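Local coordinates for protein carbamate kinase (PDB 4AXS) that probably acts as a carbamate kinase, transferring phosphate between ATP and carbamate in the arginine deiminase pathway, at residues N244-D255 against N307-V318; L269-L277 against G324-A332. All coordinates share one frame; numbering follows the deposited sequence.

Contact 1: residues N244-D255 against N307-V318; sequences NADIFVVLTAVD and NRSAIIADLSKV. With SO4 (sulfate ion), chain C.
Phe248 pairs with Ala310 and Val249 with Ile311 in two neighbouring parallel strands, 247-251 and 309-313, of the central sheet of the amino acid kinase fold. The backbone bonds alternate in direction. Phe248 N gives to Ser309 O at 3.3 Å, and Ile311 N to Phe248 O at 2.9 Å. Ile311 O takes Val250 N at 2.7 Å. Thr252 N carries the ladder on to Ala313 O (3.1 Å), while the bond from Ala313 N to Val250 O is weak. The other edge of 247-251 bonds to strand 27-31. Ile247 and Ile311 lie side by side on one face, with CG2 of Ile247 4.0 Å from CD1 of Ile311. On that face Leu315 crosses Leu251 at about a right angle. Ala310 and Ile312 point to the other face, against helix 292-302. At the start of the pairing, Arg308 NH1 is satisfied by the carbonyl of Phe301, and Asp246 OD2 by the backbone N of Arg26. At the far end, Thr252 OG1 (chi1 -163°) faces a sulfate ion, probably from the crystallisation liquor. The modelled approach is doubtfully short; Asn34 ND2 bonds the ion. Thr252 CG2 turns instead to Ile312 CG2, 3.6 Å away.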
ATOM      1  N   ASN A 244     -16.315 -15.025  -2.880  1.00 60.48           N
ATOM      2  CA  ASN A 244     -17.152 -16.039  -3.509  1.00 59.80           C
ATOM      3  C   ASN A 244     -17.299 -15.870  -5.019  1.00 61.23           C
ATOM      4  O   ASN A 244     -18.415 -15.871  -5.550  1.00 53.54           O
ATOM      5  CB  ASN A 244     -18.529 -16.063  -2.850  1.00 65.73           C
ATOM      6  CG  ASN A 244     -19.218 -17.402  -3.001  1.00 72.07           C
ATOM      7  OD1 ASN A 244     -19.702 -17.972  -2.022  1.00 80.99           O
ATOM      8  ND2 ASN A 244     -19.255 -17.921  -4.225  1.00 67.11           N
ATOM      9  N   ALA A 245     -16.165 -15.713  -5.701  1.00 66.46           N
ATOM     10  CA  ALA A 245     -16.142 -15.666  -7.164  1.00 61.94           C
ATOM     11  C   ALA A 245     -16.398 -17.048  -7.709  1.00 58.05           C
ATOM     12  O   ALA A 245     -16.511 -18.013  -6.958  1.00 57.05           O
ATOM     13  CB  ALA A 245     -14.801 -15.159  -7.671  1.00 59.43           C
ATOM     14  N   ASP A 246     -16.471 -17.134  -9.029  1.00 64.05           N
ATOM     15  CA  ASP A 246     -16.691 -18.402  -9.703  1.00 64.04           C
ATOM     16  C   ASP A 246     -15.342 -19.029 -10.005  1.00 61.12           C
ATOM     17  O   ASP A 246     -15.046 -20.136  -9.570  1.00 62.82           O
ATOM     18  CB  ASP A 246     -17.446 -18.164 -11.007  1.00 60.73           C
ATOM     19  CG  ASP A 246     -18.586 -17.192 -10.839  1.00 63.02           C
ATOM     20  OD1 ASP A 246     -19.343 -17.348  -9.850  1.00 62.28           O
ATOM     21  OD2 ASP A 246     -18.703 -16.267 -11.681  1.00 63.20           O
ATOM     22  N   ILE A 247     -14.524 -18.290 -10.743  1.00 58.03           N
ATOM     23  CA  ILE A 247     -13.228 -18.773 -11.187  1.00 55.03           C
ATOM     24  C   ILE A 247     -12.069 -18.201 -10.350  1.00 54.24           C
ATOM     25  O   ILE A 247     -12.106 -17.056  -9.892  1.00 45.75           O
ATOM     26  CB  ILE A 247     -12.995 -18.450 -12.689  1.00 52.06           C
ATOM     27  CG1 ILE A 247     -14.139 -18.994 -13.551  1.00 54.62           C
ATOM     28  CG2 ILE A 247     -11.669 -19.002 -13.160  1.00 52.43           C
ATOM     29  CD1 ILE A 247     -15.256 -18.000 -13.825  1.00 51.12           C
ATOM     30  N   PHE A 248     -11.055 -19.042 -10.163  1.00 52.55           N
ATOM     31  CA  PHE A 248      -9.791 -18.684  -9.556  1.00 45.03           C
ATOM     32  C   PHE A 248      -8.697 -19.043 -10.557  1.00 48.25           C
ATOM     33  O   PHE A 248      -8.407 -20.215 -10.753  1.00 51.28           O
ATOM     34  CB  PHE A 248      -9.609 -19.463  -8.250  1.00 41.57           C
ATOM     35  CG  PHE A 248      -8.279 -19.227  -7.571  1.00 46.23           C
ATOM     36  CD1 PHE A 248      -7.596 -18.022  -7.729  1.00 46.71           C
ATOM     37  CD2 PHE A 248      -7.720 -20.201  -6.751  1.00 46.04           C
ATOM     38  CE1 PHE A 248      -6.367 -17.802  -7.095  1.00 43.53           C
ATOM     39  CE2 PHE A 248      -6.491 -19.990  -6.113  1.00 43.65           C
ATOM     40  CZ  PHE A 248      -5.815 -18.788  -6.285  1.00 39.69           C
ATOM     41  N   VAL A 249      -8.101 -18.045 -11.208  1.00 47.15           N
ATOM     42  CA  VAL A 249      -7.036 -18.309 -12.172  1.00 43.50           C
ATOM     43  C   VAL A 249      -5.656 -18.070 -11.589  1.00 43.58           C
ATOM     44  O   VAL A 249      -5.363 -16.986 -11.087  1.00 46.70           O
ATOM     45  CB  VAL A 249      -7.136 -17.418 -13.416  1.00 46.93           C
ATOM     46  CG1 VAL A 249      -5.934 -17.666 -14.334  1.00 41.34           C
ATOM     47  CG2 VAL A 249      -8.453 -17.638 -14.140  1.00 47.09           C
ATOM     48  N   VAL A 250      -4.809 -19.083 -11.688  1.00 39.42           N
ATOM     49  CA  VAL A 250      -3.442 -19.018 -11.201  1.00 43.14           C
ATOM     50  C   VAL A 250      -2.481 -18.917 -12.381  1.00 47.79           C
ATOM     51  O   VAL A 250      -2.322 -19.884 -13.143  1.00 43.76           O
ATOM     52  CB  VAL A 250      -3.110 -20.279 -10.380  1.00 46.87           C
ATOM     53  CG1 VAL A 250      -1.628 -20.330 -10.027  1.00 44.74           C
ATOM     54  CG2 VAL A 250      -4.000 -20.353  -9.128  1.00 37.20           C
ATOM     55  N   LEU A 251      -1.857 -17.748 -12.543  1.00 45.64           N
ATOM     56  CA  LEU A 251      -0.992 -17.505 -13.694  1.00 42.43           C
ATOM     57  C   LEU A 251       0.387 -18.035 -13.423  1.00 45.96           C
ATOM     58  O   LEU A 251       0.963 -17.801 -12.362  1.00 52.76           O
ATOM     59  CB  LEU A 251      -0.918 -16.030 -14.037  1.00 46.15           C
ATOM     60  CG  LEU A 251      -2.230 -15.425 -14.506  1.00 51.59           C
ATOM     61  CD1 LEU A 251      -2.028 -13.957 -14.860  1.00 53.17           C
ATOM     62  CD2 LEU A 251      -2.776 -16.213 -15.691  1.00 53.91           C
ATOM     63  N   THR A 252       0.919 -18.748 -14.398  1.00 46.42           N
ATOM     64  CA  THR A 252       2.109 -19.539 -14.186  1.00 49.11           C
ATOM     65  C   THR A 252       2.657 -19.871 -15.558  1.00 48.52           C
ATOM     66  O   THR A 252       1.930 -19.804 -16.543  1.00 49.65           O
ATOM     67  CB  THR A 252       1.771 -20.834 -13.414  1.00 50.00           C
ATOM     68  OG1 THR A 252       2.969 -21.406 -12.874  1.00 52.12           O
ATOM     69  CG2 THR A 252       1.067 -21.842 -14.327  1.00 45.45           C
ATOM     70  N   ALA A 253       3.930 -20.238 -15.620  1.00 49.03           N
ATOM     71  CA  ALA A 253       4.634 -20.316 -16.898  1.00 52.18           C
ATOM     72  C   ALA A 253       4.443 -21.632 -17.645  1.00 48.64           C
ATOM     73  O   ALA A 253       5.351 -22.070 -18.349  1.00 51.25           O
ATOM     74  CB  ALA A 253       6.122 -20.041 -16.698  1.00 45.65           C
ATOM     75  N   VAL A 254       3.276 -22.258 -17.499  1.00 45.95           N
ATOM     76  CA  VAL A 254       3.005 -23.518 -18.194  1.00 50.68           C
ATOM     77  C   VAL A 254       1.673 -23.500 -18.932  1.00 50.14           C
ATOM     78  O   VAL A 254       0.715 -22.876 -18.491  1.00 52.85           O
ATOM     79  CB  VAL A 254       3.013 -24.734 -17.232  1.00 51.45           C
ATOM     80  CG1 VAL A 254       4.293 -24.761 -16.396  1.00 51.80           C
ATOM     81  CG2 VAL A 254       1.765 -24.740 -16.344  1.00 45.39           C
ATOM     82  N   ASP A 255       1.618 -24.197 -20.059  1.00 52.94           N
ATOM     83  CA  ASP A 255       0.370 -24.355 -20.806  1.00 53.66           C
ATOM     84  C   ASP A 255      -0.589 -25.339 -20.122  1.00 51.61           C
ATOM     85  O   ASP A 255      -1.807 -25.130 -20.114  1.00 47.33           O
ATOM     86  CB  ASP A 255       0.665 -24.795 -22.239  1.00 52.34           C
ATOM     87  CG  ASP A 255       1.526 -26.045 -22.297  1.00 60.60           C
ATOM     88  OD1 ASP A 255       2.218 -26.337 -21.288  1.00 56.71           O
ATOM     89  OD2 ASP A 255       1.506 -26.740 -23.348  1.00 57.31           O
ATOM     90  N   ASN A 307     -20.239 -25.253  -8.510  1.00 70.21           N
ATOM     91  CA  ASN A 307     -20.431 -24.019  -9.273  1.00 73.61           C
ATOM     92  C   ASN A 307     -19.159 -23.190  -9.559  1.00 72.90           C
ATOM     93  O   ASN A 307     -19.252 -22.024  -9.959  1.00 67.46           O
ATOM     94  CB  ASN A 307     -21.513 -23.142  -8.612  1.00 77.81           C
ATOM     95  CG  ASN A 307     -21.352 -23.026  -7.089  1.00 75.77           C
ATOM     96  OD1 ASN A 307     -21.456 -21.931  -6.535  1.00 76.15           O
ATOM     97  ND2 ASN A 307     -21.118 -24.151  -6.413  1.00 70.77           N
ATOM     98  N   ARG A 308     -17.984 -23.788  -9.366  1.00 67.03           N
ATOM     99  CA  ARG A 308     -16.726 -23.041  -9.464  1.00 67.98           C
ATOM    100  C   ARG A 308     -15.556 -23.886  -9.952  1.00 63.33           C
ATOM    101  O   ARG A 308     -15.461 -25.074  -9.638  1.00 67.55           O
ATOM    102  CB  ARG A 308     -16.365 -22.390  -8.115  1.00 64.28           C
ATOM    103  CG  ARG A 308     -16.283 -23.366  -6.940  1.00 60.20           C
ATOM    104  CD  ARG A 308     -15.718 -22.706  -5.676  1.00 61.78           C
ATOM    105  NE  ARG A 308     -16.467 -21.516  -5.271  1.00 64.48           N
ATOM    106  CZ  ARG A 308     -16.336 -20.899  -4.096  1.00 62.89           C
ATOM    107  NH1 ARG A 308     -15.486 -21.356  -3.180  1.00 54.61           N
ATOM    108  NH2 ARG A 308     -17.070 -19.825  -3.832  1.00 60.04           N
ATOM    109  N   SER A 309     -14.662 -23.262 -10.711  1.00 55.98           N
ATOM    110  CA  SER A 309     -13.477 -23.943 -11.215  1.00 56.04           C
ATOM    111  C   SER A 309     -12.203 -23.183 -10.859  1.00 54.80           C
ATOM    112  O   SER A 309     -12.255 -22.092 -10.287  1.00 55.56           O
ATOM    113  CB  SER A 309     -13.574 -24.156 -12.731  1.00 53.36           C
ATOM    114  OG  SER A 309     -14.055 -22.992 -13.389  1.00 57.64           O
ATOM    115  N   ALA A 310     -11.057 -23.772 -11.183  1.00 53.27           N
ATOM    116  CA  ALA A 310      -9.775 -23.110 -10.975  1.00 50.76           C
ATOM    117  C   ALA A 310      -8.915 -23.377 -12.188  1.00 51.52           C
ATOM    118  O   ALA A 310      -8.804 -24.519 -12.650  1.00 55.12           O
ATOM    119  CB  ALA A 310      -9.092 -23.609  -9.700  1.00 46.82           C
ATOM    120  N   ILE A 311      -8.316 -22.329 -12.727  1.00 47.65           N
ATOM    121  CA  ILE A 311      -7.560 -22.505 -13.947  1.00 49.79           C
ATOM    122  C   ILE A 311      -6.101 -22.210 -13.715  1.00 46.65           C
ATOM    123  O   ILE A 311      -5.761 -21.150 -13.222  1.00 46.33           O
ATOM    124  CB  ILE A 311      -8.094 -21.615 -15.074  1.00 51.04           C
ATOM    125  CG1 ILE A 311      -9.554 -21.963 -15.370  1.00 46.80           C
ATOM    126  CG2 ILE A 311      -7.240 -21.784 -16.328  1.00 49.46           C
ATOM    127  CD1 ILE A 311     -10.248 -20.985 -16.295  1.00 48.53           C
ATOM    128  N   ILE A 312      -5.248 -23.168 -14.062  1.00 45.05           N
ATOM    129  CA  ILE A 312      -3.810 -22.975 -13.999  1.00 44.89           C
ATOM    130  C   ILE A 312      -3.231 -22.872 -15.401  1.00 45.59           C
ATOM    131  O   ILE A 312      -2.845 -23.871 -15.989  1.00 52.33           O
ATOM    132  CB  ILE A 312      -3.110 -24.125 -13.255  1.00 42.98           C
ATOM    133  CG1 ILE A 312      -3.593 -24.205 -11.808  1.00 45.17           C
ATOM    134  CG2 ILE A 312      -1.612 -23.941 -13.276  1.00 42.02           C
ATOM    135  CD1 ILE A 312      -2.706 -25.075 -10.936  1.00 39.85           C
ATOM    136  N   ALA A 313      -3.169 -21.656 -15.934  1.00 52.44           N
ATOM    137  CA  ALA A 313      -2.657 -21.440 -17.284  1.00 44.67           C
ATOM    138  C   ALA A 313      -1.602 -20.332 -17.339  1.00 47.91           C
ATOM    139  O   ALA A 313      -1.362 -19.635 -16.348  1.00 48.69           O
ATOM    140  CB  ALA A 313      -3.803 -21.138 -18.238  1.00 43.48           C
ATOM    141  N   ASP A 314      -0.984 -20.175 -18.510  1.00 49.13           N
ATOM    142  CA  ASP A 314       0.060 -19.176 -18.724  1.00 51.02           C
ATOM    143  C   ASP A 314      -0.536 -17.825 -19.099  1.00 54.97           C
ATOM    144  O   ASP A 314      -1.707 -17.730 -19.462  1.00 55.93           O
ATOM    145  CB  ASP A 314       1.118 -19.694 -19.704  1.00 53.13           C
ATOM    146  CG  ASP A 314       2.190 -18.646 -20.032  1.00 60.21           C
ATOM    147  OD1 ASP A 314       2.500 -17.791 -19.171  1.00 58.66           O
ATOM    148  OD2 ASP A 314       2.737 -18.681 -21.158  1.00 64.54           O
ATOM    149  N   LEU A 315       0.284 -16.783 -18.983  1.00 57.83           N
ATOM    150  CA  LEU A 315      -0.099 -15.424 -19.357  1.00 58.42           C
ATOM    151  C   LEU A 315      -0.511 -15.123 -20.796  1.00 58.21           C
ATOM    152  O   LEU A 315      -1.493 -14.415 -21.039  1.00 59.83           O
ATOM    153  CB  LEU A 315       1.117 -14.511 -19.214  1.00 58.78           C
ATOM    154  CG  LEU A 315       1.355 -13.888 -17.835  1.00 59.81           C
ATOM    155  CD1 LEU A 315       0.529 -12.616 -17.662  1.00 53.83           C
ATOM    156  CD2 LEU A 315       1.069 -14.908 -16.729  1.00 59.45           C
ATOM    157  N   SER A 316       0.260 -15.652 -21.742  1.00 52.81           N
ATOM    158  CA  SER A 316       0.001 -15.458 -23.169  1.00 59.62           C
ATOM    159  C   SER A 316      -1.361 -16.081 -23.513  1.00 60.53           C
ATOM    160  O   SER A 316      -2.130 -15.534 -24.313  1.00 56.69           O
ATOM    161  CB  SER A 316       1.095 -16.170 -23.976  1.00 57.90           C
ATOM    162  OG  SER A 316       2.389 -15.654 -23.703  1.00 55.37           O
ATOM    163  N   LYS A 317      -1.657 -17.222 -22.905  1.00 54.19           N
ATOM    164  CA  LYS A 317      -2.771 -18.037 -23.369  1.00 62.67           C
ATOM    165  C   LYS A 317      -3.920 -18.132 -22.375  1.00 64.42           C
ATOM    166  O   LYS A 317      -4.555 -19.185 -22.249  1.00 62.74           O
ATOM    167  CB  LYS A 317      -2.256 -19.431 -23.737  1.00 61.35           C
ATOM    168  CG  LYS A 317      -1.004 -19.377 -24.619  1.00 63.43           C
ATOM    169  CD  LYS A 317      -0.315 -20.721 -24.732  1.00 62.75           C
ATOM    170  CE  LYS A 317       1.173 -20.571 -25.024  1.00 64.27           C
ATOM    171  NZ  LYS A 317       1.976 -20.388 -23.780  1.00 67.98           N
ATOM    172  N   VAL A 318      -4.205 -17.026 -21.695  1.00 57.54           N
ATOM    173  CA  VAL A 318      -5.146 -17.055 -20.585  1.00 57.62           C
ATOM    174  C   VAL A 318      -6.591 -16.767 -20.984  1.00 63.16           C
ATOM    175  O   VAL A 318      -7.519 -17.192 -20.299  1.00 65.90           O
ATOM    176  CB  VAL A 318      -4.716 -16.114 -19.451  1.00 67.04           C
ATOM    177  CG1 VAL A 318      -4.405 -14.720 -19.992  1.00 65.09           C
ATOM    178  CG2 VAL A 318      -5.793 -16.058 -18.372  1.00 66.94           C
TER
HETATM  179  S   SO4 C1312       5.405 -18.955 -11.324  1.00 68.64           S
HETATM  180  O1  SO4 C1312       4.624 -19.803 -12.218  1.00 63.77           O
HETATM  181  O2  SO4 C1312       6.448 -18.310 -12.126  1.00 60.86           O
HETATM  182  O3  SO4 C1312       4.518 -17.966 -10.711  1.00 59.21           O
HETATM  183  O4  SO4 C1312       6.010 -19.764 -10.259  1.00 61.57           O

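Contact 2: residues L269-L277 against G324-A332; sequences LKTVDVKAL and GLSGTKIIA
Val272 lies alongside Ile330, the two side chains pointing the same way, with CG1 of Val272 3.9 Å from CG1 of Ile330. The CG1 branch of Val272 sits between its own N and carbonyl carbon (chi1 68°), which sets it over the 324-332 backbone, 3.4 Å from Lys329 O. Met299 of helix 292-302 packs on Leu277, in the first turn of the helix. Thr328 does two jobs. Thr328 OG1 donates to Leu269 O at 2.6 Å, coming from above the carbonyl plane, and is also bonded to the backbone N of Val257. The methyl Thr328 CG2 rests on CB of Leu269 at 3.7 Å. The next carbonyl, Lys270 O, takes Lys329 N at 2.6 Å. Further on the pairing is looser. Val274 N makes only a weak bond to Ile331 O. Ile331 N also points to Val272 O, but this bond is doubtful because the oxygen is modelled too close to its surroundings. CG2 of Val274 packs on the C-terminal residue, 3.5 Å from C of Ala332. Asp273 ends the extended run. Asp273 OD1 accepts Ala276 N at 3.2 Å, with an N-H...O angle of 162°. The extended segment 269-273 thus runs along the edge strand 328-330, joined to it by backbone bonds, and passes straight into helix 274-282 through a classic aspartate N-cap.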
ATOM      1  N   LEU A 269      -2.890 -32.482 -18.142  1.00 51.49           N
ATOM      2  CA  LEU A 269      -4.221 -32.425 -17.555  1.00 51.88           C
ATOM      3  C   LEU A 269      -5.014 -31.266 -18.160  1.00 51.15           C
ATOM      4  O   LEU A 269      -4.524 -30.144 -18.236  1.00 50.97           O
ATOM      5  CB  LEU A 269      -4.129 -32.284 -16.030  1.00 51.53           C
ATOM      6  CG  LEU A 269      -3.146 -33.243 -15.350  1.00 50.75           C
ATOM      7  CD1 LEU A 269      -3.147 -33.057 -13.836  1.00 42.84           C
ATOM      8  CD2 LEU A 269      -3.452 -34.691 -15.736  1.00 40.54           C
ATOM      9  N   LYS A 270      -6.235 -31.545 -18.602  1.00 52.95           N
ATOM     10  CA  LYS A 270      -7.089 -30.531 -19.211  1.00 51.57           C
ATOM     11  C   LYS A 270      -8.184 -30.166 -18.224  1.00 51.95           C
ATOM     12  O   LYS A 270      -8.235 -29.047 -17.718  1.00 52.48           O
ATOM     13  CB  LYS A 270      -7.696 -31.063 -20.503  1.00 54.68           C
ATOM     14  CG  LYS A 270      -6.707 -31.858 -21.353  1.00 61.32           C
ATOM     15  CD  LYS A 270      -7.367 -32.404 -22.610  1.00 67.28           C
ATOM     16  CE  LYS A 270      -6.336 -32.943 -23.596  1.00 69.42           C
ATOM     17  NZ  LYS A 270      -6.732 -32.652 -25.011  1.00 69.38           N
ATOM     18  N   THR A 271      -9.069 -31.115 -17.958  1.00 50.93           N
ATOM     19  CA  THR A 271      -9.928 -31.012 -16.792  1.00 51.41           C
ATOM     20  C   THR A 271      -9.401 -32.026 -15.784  1.00 53.80           C
ATOM     21  O   THR A 271      -8.491 -32.800 -16.101  1.00 53.28           O
ATOM     22  CB  THR A 271     -11.402 -31.269 -17.134  1.00 49.38           C
ATOM     23  OG1 THR A 271     -11.783 -30.423 -18.224  1.00 53.96           O
ATOM     24  CG2 THR A 271     -12.283 -30.946 -15.947  1.00 51.36           C
ATOM     25  N   VAL A 272      -9.939 -32.006 -14.570  1.00 49.98           N
ATOM     26  CA  VAL A 272      -9.480 -32.908 -13.527  1.00 42.47           C
ATOM     27  C   VAL A 272     -10.261 -32.554 -12.282  1.00 44.31           C
ATOM     28  O   VAL A 272     -10.947 -31.535 -12.249  1.00 46.52           O
ATOM     29  CB  VAL A 272      -7.949 -32.918 -13.417  1.00 41.51           C
ATOM     30  CG1 VAL A 272      -7.445 -31.549 -12.885  1.00 41.76           C
ATOM     31  CG2 VAL A 272      -7.478 -34.073 -12.552  1.00 28.34           C
ATOM     32  N   ASP A 273     -10.034 -33.232 -11.197  1.00 47.00           N
ATOM     33  CA  ASP A 273     -10.789 -33.026  -9.968  1.00 42.56           C
ATOM     34  C   ASP A 273      -9.918 -33.390  -8.772  1.00 43.68           C
ATOM     35  O   ASP A 273      -8.802 -33.911  -8.909  1.00 41.47           O
ATOM     36  CB  ASP A 273     -12.166 -33.673  -9.824  1.00 41.64           C
ATOM     37  CG  ASP A 273     -12.147 -35.182 -10.077  1.00 43.47           C
ATOM     38  OD1 ASP A 273     -11.249 -35.917  -9.579  1.00 40.13           O
ATOM     39  OD2 ASP A 273     -13.070 -35.647 -10.770  1.00 46.12           O
ATOM     40  N   VAL A 274     -10.477 -33.129  -7.596  1.00 45.81           N
ATOM     41  CA  VAL A 274      -9.773 -33.240  -6.329  1.00 45.83           C
ATOM     42  C   VAL A 274      -9.370 -34.681  -6.089  1.00 44.46           C
ATOM     43  O   VAL A 274      -8.216 -34.967  -5.735  1.00 45.07           O
ATOM     44  CB  VAL A 274     -10.677 -32.744  -5.168  1.00 49.66           C
ATOM     45  CG1 VAL A 274      -9.883 -32.560  -3.883  1.00 42.50           C
ATOM     46  CG2 VAL A 274     -11.384 -31.459  -5.572  1.00 44.60           C
ATOM     47  N   LYS A 275     -10.329 -35.583  -6.290  1.00 46.63           N
ATOM     48  CA  LYS A 275     -10.092 -37.020  -6.155  1.00 43.58           C
ATOM     49  C   LYS A 275      -8.805 -37.448  -6.857  1.00 41.78           C
ATOM     50  O   LYS A 275      -7.948 -38.091  -6.249  1.00 47.69           O
ATOM     51  CB  LYS A 275     -11.289 -37.821  -6.694  1.00 44.96           C
ATOM     52  CG  LYS A 275     -11.184 -39.327  -6.490  1.00 46.46           C
ATOM     53  CD  LYS A 275     -12.292 -40.098  -7.228  1.00 50.26           C
ATOM     54  CE  LYS A 275     -11.916 -41.593  -7.383  1.00 53.28           C
ATOM     55  NZ  LYS A 275     -13.032 -42.427  -7.911  1.00 57.58           N
ATOM     56  N   ALA A 276      -8.652 -37.083  -8.128  1.00 42.41           N
ATOM     57  CA  ALA A 276      -7.456 -37.480  -8.885  1.00 40.68           C
ATOM     58  C   ALA A 276      -6.208 -36.735  -8.409  1.00 42.42           C
ATOM     59  O   ALA A 276      -5.140 -37.334  -8.226  1.00 38.11           O
ATOM     60  CB  ALA A 276      -7.669 -37.269 -10.369  1.00 34.33           C
ATOM     61  N   LEU A 277      -6.347 -35.422  -8.209  1.00 42.96           N
ATOM     62  CA  LEU A 277      -5.227 -34.616  -7.731  1.00 39.11           C
ATOM     63  C   LEU A 277      -4.664 -35.197  -6.453  1.00 41.55           C
ATOM     64  O   LEU A 277      -3.453 -35.220  -6.251  1.00 42.99           O
ATOM     65  CB  LEU A 277      -5.633 -33.168  -7.525  1.00 41.91           C
ATOM     66  CG  LEU A 277      -5.425 -32.256  -8.738  1.00 43.55           C
ATOM     67  CD1 LEU A 277      -4.288 -32.756  -9.608  1.00 33.63           C
ATOM     68  CD2 LEU A 277      -6.680 -32.117  -9.551  1.00 45.87           C
ATOM     69  N   GLY A 324     -11.394 -23.575 -22.092  1.00 72.57           N
ATOM     70  CA  GLY A 324     -10.957 -24.953 -22.251  1.00 69.51           C
ATOM     71  C   GLY A 324      -9.808 -25.139 -23.224  1.00 68.76           C
ATOM     72  O   GLY A 324      -9.133 -26.170 -23.205  1.00 67.85           O
ATOM     73  N   LEU A 325      -9.572 -24.133 -24.062  1.00 66.18           N
ATOM     74  CA  LEU A 325      -8.602 -24.245 -25.146  1.00 63.20           C
ATOM     75  C   LEU A 325      -7.157 -24.333 -24.664  1.00 63.38           C
ATOM     76  O   LEU A 325      -6.283 -24.762 -25.414  1.00 65.27           O
ATOM     77  CB  LEU A 325      -8.757 -23.090 -26.141  1.00 67.23           C
ATOM     78  CG  LEU A 325     -10.171 -22.814 -26.672  1.00 70.57           C
ATOM     79  CD1 LEU A 325     -10.105 -22.011 -27.970  1.00 62.07           C
ATOM     80  CD2 LEU A 325     -10.956 -24.110 -26.874  1.00 65.77           C
ATOM     81  N   SER A 326      -6.893 -23.919 -23.428  1.00 60.73           N
ATOM     82  CA  SER A 326      -5.566 -24.120 -22.850  1.00 53.27           C
ATOM     83  C   SER A 326      -5.634 -24.285 -21.336  1.00 52.03           C
ATOM     84  O   SER A 326      -6.708 -24.177 -20.727  1.00 53.48           O
ATOM     85  CB  SER A 326      -4.598 -22.997 -23.246  1.00 53.44           C
ATOM     86  OG  SER A 326      -3.237 -23.392 -23.087  1.00 48.64           O
ATOM     87  N   GLY A 327      -4.491 -24.581 -20.733  1.00 43.22           N
ATOM     88  CA  GLY A 327      -4.424 -24.689 -19.289  1.00 51.38           C
ATOM     89  C   GLY A 327      -5.218 -25.840 -18.689  1.00 54.81           C
ATOM     90  O   GLY A 327      -5.904 -26.590 -19.391  1.00 50.25           O
ATOM     91  N   THR A 328      -5.126 -25.965 -17.368  1.00 52.42           N
ATOM     92  CA  THR A 328      -5.683 -27.101 -16.660  1.00 46.41           C
ATOM     93  C   THR A 328      -6.794 -26.660 -15.734  1.00 48.41           C
ATOM     94  O   THR A 328      -6.541 -25.962 -14.749  1.00 54.84           O
ATOM     95  CB  THR A 328      -4.609 -27.801 -15.817  1.00 49.06           C
ATOM     96  OG1 THR A 328      -3.589 -28.352 -16.674  1.00 47.69           O
ATOM     97  CG2 THR A 328      -5.239 -28.902 -14.977  1.00 43.75           C
ATOM     98  N   LYS A 329      -8.023 -27.060 -16.045  1.00 45.34           N
ATOM     99  CA  LYS A 329      -9.168 -26.721 -15.208  1.00 45.59           C
ATOM    100  C   LYS A 329      -9.273 -27.700 -14.040  1.00 46.90           C
ATOM    101  O   LYS A 329      -9.121 -28.910 -14.222  1.00 47.79           O
ATOM    102  CB  LYS A 329     -10.450 -26.735 -16.034  1.00 49.48           C
ATOM    103  CG  LYS A 329     -11.679 -26.190 -15.325  1.00 50.04           C
ATOM    104  CD  LYS A 329     -12.947 -26.798 -15.904  1.00 50.83           C
ATOM    105  CE  LYS A 329     -14.116 -25.815 -15.889  1.00 56.14           C
ATOM    106  NZ  LYS A 329     -14.351 -25.183 -17.230  1.00 59.30           N
ATOM    107  N   ILE A 330      -9.515 -27.167 -12.842  1.00 44.44           N
ATOM    108  CA  ILE A 330      -9.646 -27.984 -11.637  1.00 45.73           C
ATOM    109  C   ILE A 330     -11.045 -27.859 -11.057  1.00 47.48           C
ATOM    110  O   ILE A 330     -11.568 -26.752 -10.923  1.00 48.72           O
ATOM    111  CB  ILE A 330      -8.603 -27.599 -10.557  1.00 41.04           C
ATOM    112  CG1 ILE A 330      -7.223 -28.132 -10.941  1.00 44.73           C
ATOM    113  CG2 ILE A 330      -9.003 -28.154  -9.204  1.00 39.72           C
ATOM    114  CD1 ILE A 330      -6.066 -27.343 -10.384  1.00 45.13           C
ATOM    115  N   ILE A 331     -11.652 -28.992 -10.711  1.00 44.71           N
ATOM    116  CA  ILE A 331     -13.021 -28.973 -10.200  1.00 46.48           C
ATOM    117  C   ILE A 331     -13.213 -29.828  -8.957  1.00 44.93           C
ATOM    118  O   ILE A 331     -12.364 -30.655  -8.620  1.00 47.53           O
ATOM    119  CB  ILE A 331     -14.037 -29.406 -11.272  1.00 51.15           C
ATOM    120  CG1 ILE A 331     -13.690 -30.797 -11.803  1.00 49.95           C
ATOM    121  CG2 ILE A 331     -14.078 -28.393 -12.418  1.00 50.91           C
ATOM    122  CD1 ILE A 331     -14.865 -31.512 -12.409  1.00 47.69           C
ATOM    123  N   ALA A 332     -14.333 -29.615  -8.272  1.00 44.44           N
ATOM    124  CA  ALA A 332     -14.637 -30.352  -7.046  1.00 47.07           C
ATOM    125  C   ALA A 332     -14.465 -31.855  -7.250  1.00 45.38           C
ATOM    126  O   ALA A 332     -15.268 -32.480  -7.937  1.00 38.18           O
ATOM    127  CB  ALA A 332     -16.055 -30.042  -6.572  1.00 46.73           C
TER

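Overall arrangement
Both contacts reach the same five-stranded mixed sheet, contact 2 through strand 328-330, and their centres are about 10 Å apart. Strand 309-313 of contact 1 and strand 328-330 run antiparallel as neighbours. Probable hydrogen bonds join them, from Ile330 N to Ala310 O and from Ile312 N to Thr328 O. Helix 292-302 packs on both, touching Ala310, Ile312 and Ile330. Along the chain the segments alternate: 244-255, 269-277, 307-318, then 324-332. Contact 1 joins two inner strands, its centre about 12 Å from that of the chain. Contact 2 brings the C-terminal strand and the start of helix 274-282 together at the sheet edge, its centre about 20 Å from that of the chain.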